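Local coordinates for protein glycoside Hydrolase Family 43_12 (PDB 7JVH) that probably hydrolyses glycosidic bonds in xylose- or arabinose-containing plant polysaccharides, at residues L298-H304 / V318-P324; L57-Y61 / R437-I441. All coordinates share one frame; numbering follows the deposited sequence.

Contact 1: L298-H304 / V318-P324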
loop_
_atom_site.group_PDB
_atom_site.type_symbol
_atom_site.label_atom_id
_atom_site.label_comp_id
_atom_site.label_asym_id
_atom_site.label_seq_id
_atom_site.Cartn_x
_atom_site.Cartn_y
_atom_site.Cartn_z
ATOM N N LEU A 298 7.857 15.256 11.213
ATOM C CA LEU A 298 7.506 15.022 9.809
ATOM C C LEU A 298 7.129 13.578 9.450
ATOM O O LEU A 298 6.044 13.331 8.925
ATOM C CB LEU A 298 8.670 15.455 8.898
ATOM C CG LEU A 298 8.501 15.374 7.366
ATOM C CD1 LEU A 298 9.114 14.107 6.780
ATOM C CD2 LEU A 298 7.083 15.610 6.833
ATOM N N ALA A 299 8.063 12.657 9.715
ATOM C CA ALA A 299 7.968 11.247 9.346
ATOM C C ALA A 299 8.330 10.345 10.520
ATOM O O ALA A 299 9.099 10.727 11.386
ATOM C CB ALA A 299 8.873 10.923 8.152
ATOM N N ASP A 300 7.789 9.125 10.507
ATOM C CA ASP A 300 7.915 8.173 11.604
ATOM C C ASP A 300 7.888 6.728 11.072
ATOM O O ASP A 300 7.672 6.492 9.869
ATOM C CB ASP A 300 6.741 8.376 12.583
ATOM C CG ASP A 300 7.171 8.454 14.010
ATOM O OD1 ASP A 300 8.249 7.900 14.316
ATOM O OD2 ASP A 300 6.477 9.085 14.827
ATOM N N TRP A 301 8.080 5.770 11.985
ATOM C CA TRP A 301 7.967 4.328 11.726
ATOM C C TRP A 301 8.848 3.859 10.565
ATOM O O TRP A 301 8.423 3.063 9.738
ATOM C CB TRP A 301 6.512 3.892 11.480
ATOM C CG TRP A 301 5.499 4.273 12.553
ATOM C CD1 TRP A 301 5.715 4.994 13.691
ATOM C CD2 TRP A 301 4.097 3.967 12.543
ATOM N NE1 TRP A 301 4.544 5.135 14.400
ATOM C CE2 TRP A 301 3.537 4.516 13.715
ATOM C CE3 TRP A 301 3.258 3.278 11.650
ATOM C CZ2 TRP A 301 2.168 4.428 14.010
ATOM C CZ3 TRP A 301 1.900 3.181 11.943
ATOM C CH2 TRP A 301 1.367 3.754 13.112
ATOM N N ALA A 302 10.088 4.350 10.518
ATOM C CA ALA A 302 10.979 4.080 9.402
ATOM C C ALA A 302 11.648 2.710 9.535
ATOM O O ALA A 302 12.351 2.442 10.509
ATOM C CB ALA A 302 12.019 5.180 9.282
ATOM N N GLY A 303 11.422 1.857 8.531
ATOM C CA GLY A 303 12.074 0.575 8.414
ATOM C C GLY A 303 11.538 -0.212 7.232
ATOM O O GLY A 303 10.869 0.346 6.349
ATOM N N HIS A 304 11.830 -1.520 7.237
ATOM C CA HIS A 304 11.457 -2.452 6.175
ATOM C C HIS A 304 11.993 -1.997 4.823
ATOM O O HIS A 304 11.240 -1.703 3.884
ATOM C CB HIS A 304 9.942 -2.691 6.090
ATOM C CG HIS A 304 9.598 -4.047 5.580
ATOM N ND1 HIS A 304 9.016 -5.005 6.384
ATOM C CD2 HIS A 304 9.802 -4.639 4.380
ATOM C CE1 HIS A 304 8.851 -6.121 5.695
ATOM N NE2 HIS A 304 9.324 -5.929 4.476
ATOM N N VAL A 318 14.957 1.884 -0.525
ATOM C CA VAL A 318 13.536 2.292 -0.383
ATOM C C VAL A 318 13.026 1.708 0.928
ATOM O O VAL A 318 13.445 0.629 1.259
ATOM C CB VAL A 318 12.687 1.809 -1.565
ATOM C CG1 VAL A 318 13.087 2.468 -2.868
ATOM C CG2 VAL A 318 12.702 0.303 -1.686
ATOM N N PHE A 319 12.178 2.428 1.652
ATOM C CA PHE A 319 11.641 1.900 2.927
ATOM C C PHE A 319 10.238 2.450 3.184
ATOM O O PHE A 319 9.724 3.168 2.354
ATOM C CB PHE A 319 12.570 2.225 4.091
ATOM C CG PHE A 319 12.874 3.682 4.302
ATOM C CD1 PHE A 319 13.666 4.379 3.416
ATOM C CD2 PHE A 319 12.400 4.350 5.409
ATOM C CE1 PHE A 319 13.966 5.710 3.630
ATOM C CE2 PHE A 319 12.702 5.682 5.619
ATOM C CZ PHE A 319 13.483 6.360 4.729
ATOM N N LEU A 320 9.653 2.085 4.323
ATOM C CA LEU A 320 8.329 2.551 4.646
ATOM C C LEU A 320 8.394 3.503 5.804
ATOM O O LEU A 320 9.316 3.420 6.618
ATOM C CB LEU A 320 7.373 1.379 4.928
ATOM C CG LEU A 320 7.471 0.616 6.244
ATOM C CD1 LEU A 320 6.862 1.395 7.401
ATOM C CD2 LEU A 320 6.801 -0.748 6.112
ATOM N N GLY A 321 7.413 4.418 5.845
ATOM C CA GLY A 321 7.264 5.368 6.918
ATOM C C GLY A 321 5.856 5.903 6.869
ATOM O O GLY A 321 5.118 5.638 5.923
ATOM N N ILE A 322 5.481 6.635 7.921
ATOM C CA ILE A 322 4.251 7.378 7.997
ATOM C C ILE A 322 4.525 8.884 8.165
ATOM O O ILE A 322 5.499 9.284 8.802
ATOM C CB ILE A 322 3.402 6.904 9.186
ATOM C CG1 ILE A 322 4.075 7.194 10.529
ATOM C CG2 ILE A 322 3.128 5.426 9.072
ATOM C CD1 ILE A 322 3.131 6.968 11.709
ATOM N N ARG A 323 3.662 9.725 7.579
ATOM C CA ARG A 323 3.655 11.153 7.879
ATOM C C ARG A 323 2.419 11.422 8.730
ATOM O O ARG A 323 1.355 11.678 8.178
ATOM C CB ARG A 323 3.664 11.991 6.590
ATOM C CG ARG A 323 4.798 11.743 5.630
ATOM C CD ARG A 323 4.676 12.551 4.345
ATOM N NE ARG A 323 3.766 11.983 3.361
ATOM C CZ ARG A 323 2.653 12.573 2.892
ATOM N NH1 ARG A 323 2.278 13.789 3.288
ATOM N NH2 ARG A 323 1.879 11.926 2.010
ATOM N N PRO A 324 2.519 11.440 10.079
ATOM C CA PRO A 324 1.339 11.674 10.929
ATOM C C PRO A 324 0.851 13.125 10.924
ATOM O O PRO A 324 1.609 14.030 10.552
ATOM C CB PRO A 324 1.839 11.322 12.343
ATOM C CG PRO A 324 3.340 11.608 12.243
ATOM C CD PRO A 324 3.760 11.256 10.840
HETATM O O HOH W 1 3.094 14.644 8.721
#
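Ile322 of strand 318-322 lies across one face of the Trp301 indole, its CD1 modelled over the five-membered ring in a CH-pi contact. That methyl is placed implausibly close to the ring, so the exact spacing is doubtful; with chi1 at 65°, CG1 sits between the backbone N and the carbonyl carbon, and the branch is carried toward the indole. Ile322 CG1 also meets Asp300 CB at 3.6 Å. Leu320 points to the same face of the sheet as Asp300 and Ile322, and its CD2 rests against His304 CB at 3.7 Å. Ala302 CB touches Phe319 CE2 at 3.8 Å.

Two antiparallel hydrogen-bonded pairs position these side chains. Asp300 N donates to Ile322 O at 2.9 Å and Ile322 N returns a bond to Asp300 O; farther along, Leu320 N reaches Gly303 O at 2.9 Å and Gly303 N bonds Leu320 O. Between the pairs Trp301 and Ala302 face Gly321 alone, a beta bulge in which Trp301 has a positive phi of 54°.

Beyond the strands, Asp261 accepts from Trp301 NE1 and fixes the indole, and Trp301 O is hydrogen-bonded to His263 ND1. The bulge thus turns a carbonyl and a large aromatic out of the regular pairing to be held by the 261-263 loop, while the flanking backbone bonds keep the first two strands of this propeller blade together.

Contact 2: L57-Y61 / R437-I441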
loop_
_atom_site.group_PDB
_atom_site.type_symbol
_atom_site.label_atom_id
_atom_site.label_comp_id
_atom_site.label_asym_id
_atom_site.label_seq_id
_atom_site.Cartn_x
_atom_site.Cartn_y
_atom_site.Cartn_z
ATOM N N LEU A 57 6.318 7.406 -3.228
ATOM C CA LEU A 57 4.946 6.915 -3.376
ATOM C C LEU A 57 4.181 7.347 -2.147
ATOM O O LEU A 57 4.425 6.875 -1.058
ATOM C CB LEU A 57 4.894 5.404 -3.529
ATOM C CG LEU A 57 5.696 4.734 -4.635
ATOM C CD1 LEU A 57 5.606 3.220 -4.502
ATOM C CD2 LEU A 57 5.211 5.167 -6.002
ATOM N N GLN A 58 3.264 8.291 -2.341
ATOM C CA GLN A 58 2.423 8.841 -1.299
ATOM C C GLN A 58 1.224 7.926 -1.145
ATOM O O GLN A 58 0.774 7.316 -2.117
ATOM C CB GLN A 58 1.964 10.250 -1.692
ATOM C CG GLN A 58 3.086 11.255 -1.870
ATOM C CD GLN A 58 2.662 12.494 -2.633
ATOM O OE1 GLN A 58 2.263 12.411 -3.788
ATOM N NE2 GLN A 58 2.752 13.658 -1.983
ATOM N N GLY A 59 0.693 7.861 0.076
ATOM C CA GLY A 59 -0.427 6.991 0.409
ATOM C C GLY A 59 0.026 5.559 0.686
ATOM O O GLY A 59 1.233 5.269 0.668
ATOM N N CYS A 60 -0.941 4.670 0.918
ATOM C CA CYS A 60 -0.665 3.289 1.302
ATOM C C CYS A 60 0.122 2.530 0.231
ATOM O O CYS A 60 -0.447 2.023 -0.750
ATOM C CB CYS A 60 -1.937 2.522 1.640
ATOM S SG CYS A 60 -1.616 0.936 2.464
ATOM N N TYR A 61 1.448 2.490 0.434
ATOM C CA TYR A 61 2.369 1.710 -0.378
ATOM C C TYR A 61 3.448 1.185 0.560
ATOM O O TYR A 61 4.580 1.662 0.537
ATOM C CB TYR A 61 2.977 2.548 -1.494
ATOM C CG TYR A 61 1.969 2.920 -2.551
ATOM C CD1 TYR A 61 1.677 2.054 -3.596
ATOM C CD2 TYR A 61 1.287 4.126 -2.491
ATOM C CE1 TYR A 61 0.753 2.397 -4.566
ATOM C CE2 TYR A 61 0.360 4.478 -3.470
ATOM C CZ TYR A 61 0.103 3.614 -4.506
ATOM O OH TYR A 61 -0.814 3.937 -5.486
ATOM N N ARG A 437 -6.372 5.690 -3.163
ATOM C CA ARG A 437 -5.697 5.845 -1.890
ATOM C C ARG A 437 -5.673 7.303 -1.474
ATOM O O ARG A 437 -5.522 8.195 -2.313
ATOM C CB ARG A 437 -4.262 5.325 -1.997
ATOM C CG ARG A 437 -4.151 3.821 -2.186
ATOM C CD ARG A 437 -2.760 3.483 -2.656
ATOM N NE ARG A 437 -2.458 2.065 -2.824
ATOM C CZ ARG A 437 -2.873 1.317 -3.846
ATOM N NH1 ARG A 437 -3.671 1.800 -4.795
ATOM N NH2 ARG A 437 -2.502 0.054 -3.929
ATOM N N GLN A 438 -5.851 7.547 -0.171
ATOM C CA GLN A 438 -5.639 8.865 0.414
ATOM C C GLN A 438 -4.125 9.079 0.450
ATOM O O GLN A 438 -3.410 8.452 1.254
ATOM C CB GLN A 438 -6.245 8.974 1.805
ATOM C CG GLN A 438 -5.997 10.305 2.479
ATOM C CD GLN A 438 -6.928 10.592 3.659
ATOM O OE1 GLN A 438 -7.856 9.843 3.926
ATOM N NE2 GLN A 438 -6.683 11.699 4.352
ATOM N N GLN A 439 -3.640 9.967 -0.431
ATOM C CA GLN A 439 -2.211 10.212 -0.594
ATOM C C GLN A 439 -1.700 11.387 0.222
ATOM O O GLN A 439 -0.498 11.626 0.268
ATOM C CB GLN A 439 -1.871 10.392 -2.072
ATOM C CG GLN A 439 -1.978 9.090 -2.849
ATOM C CD GLN A 439 -1.547 9.241 -4.287
ATOM O OE1 GLN A 439 -2.235 9.857 -5.083
ATOM N NE2 GLN A 439 -0.421 8.652 -4.634
ATOM N N HIS A 440 -2.615 12.092 0.891
ATOM C CA HIS A 440 -2.312 13.313 1.629
ATOM C C HIS A 440 -3.140 13.384 2.899
ATOM O O HIS A 440 -4.255 12.814 2.966
ATOM C CB HIS A 440 -2.673 14.548 0.779
ATOM C CG HIS A 440 -1.980 14.587 -0.540
ATOM N ND1 HIS A 440 -2.418 13.858 -1.621
ATOM C CD2 HIS A 440 -0.882 15.262 -0.955
ATOM C CE1 HIS A 440 -1.612 14.082 -2.646
ATOM N NE2 HIS A 440 -0.679 14.936 -2.270
ATOM N N ILE A 441 -2.617 14.132 3.879
ATOM C CA ILE A 441 -3.348 14.406 5.117
ATOM C C ILE A 441 -4.472 15.395 4.812
ATOM O O ILE A 441 -5.597 15.239 5.288
ATOM C CB ILE A 441 -2.427 14.990 6.204
ATOM C CG1 ILE A 441 -1.223 14.078 6.444
ATOM C CG2 ILE A 441 -3.198 15.138 7.508
ATOM C CD1 ILE A 441 -0.191 14.682 7.366
HETATM O O HOH W 2 -3.877 5.345 1.505
#
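Arg437 lays its guanidinium flat on one face of the Tyr61 ring, the planes only 10° apart and the centres separated by 4.4 Å. Extended from CG to NE, the arginine crosses the tyrosine at about a right angle; its NE lies above the ring, offset toward the rim, and CD packs on Tyr61 CE2 at 3.4 Å. The same NE donates to Cys60 O at 2.9 Å, with the carbonyl oxygen close to the guanidinium plane, 10° out of it. Stack and bond together fix the rotation of the group.

The tight packing continues at Gly59, whose CA lies 3.8 Å from the CA of Gln439, so the two backbones touch with little between them. Gln439 NE2 donates to Gln58 O at 3.1 Å; the carbonyl oxygen lies in the plane of the Gln439 amide, although the donor stands well above the carbonyl plane.

Contact is looser at the two margins. Gln58 NE2 and His440 NE2 approach only to 3.7 Å, with amide and imidazole planes 69° apart, and both instead donate to Gly380 O, a shared acceptor; His440 ND1 is hydrogen-bonded to Tyr35 OH. At the other margin a water bridges Cys60 N and Gln438 O, accepting from the first and donating to the second at 3.2 Å. Even these margins are buried. Polar loops meeting in this way form part of the interface between the five-bladed beta-propeller of family 43 and the C-terminal concanavalin A-like beta-sandwich found in two-domain members of the family.

From the N terminus the chain first contributes strand 28-37 to the sandwich, then reaches 57-61 just before the first propeller blade. It passes through the blades to the last, where contact 1 closes the hairpin of strands 300-308 and 316-322, with 13 residues between its segments. Only after entering the C-terminal domain do residues 437-441 close contact 2, with 375 residues between its segments, a span that encloses contact 1 entirely. The two do not cross, yet they meet: Arg323 NH2 lies 3.0 Å from Gln439 O, a probable hydrogen bond. Glu335 joins them again, pairing with Arg323 and accepting from Gly59 N. The last blade, the propeller entry and the sandwich are thereby tied together.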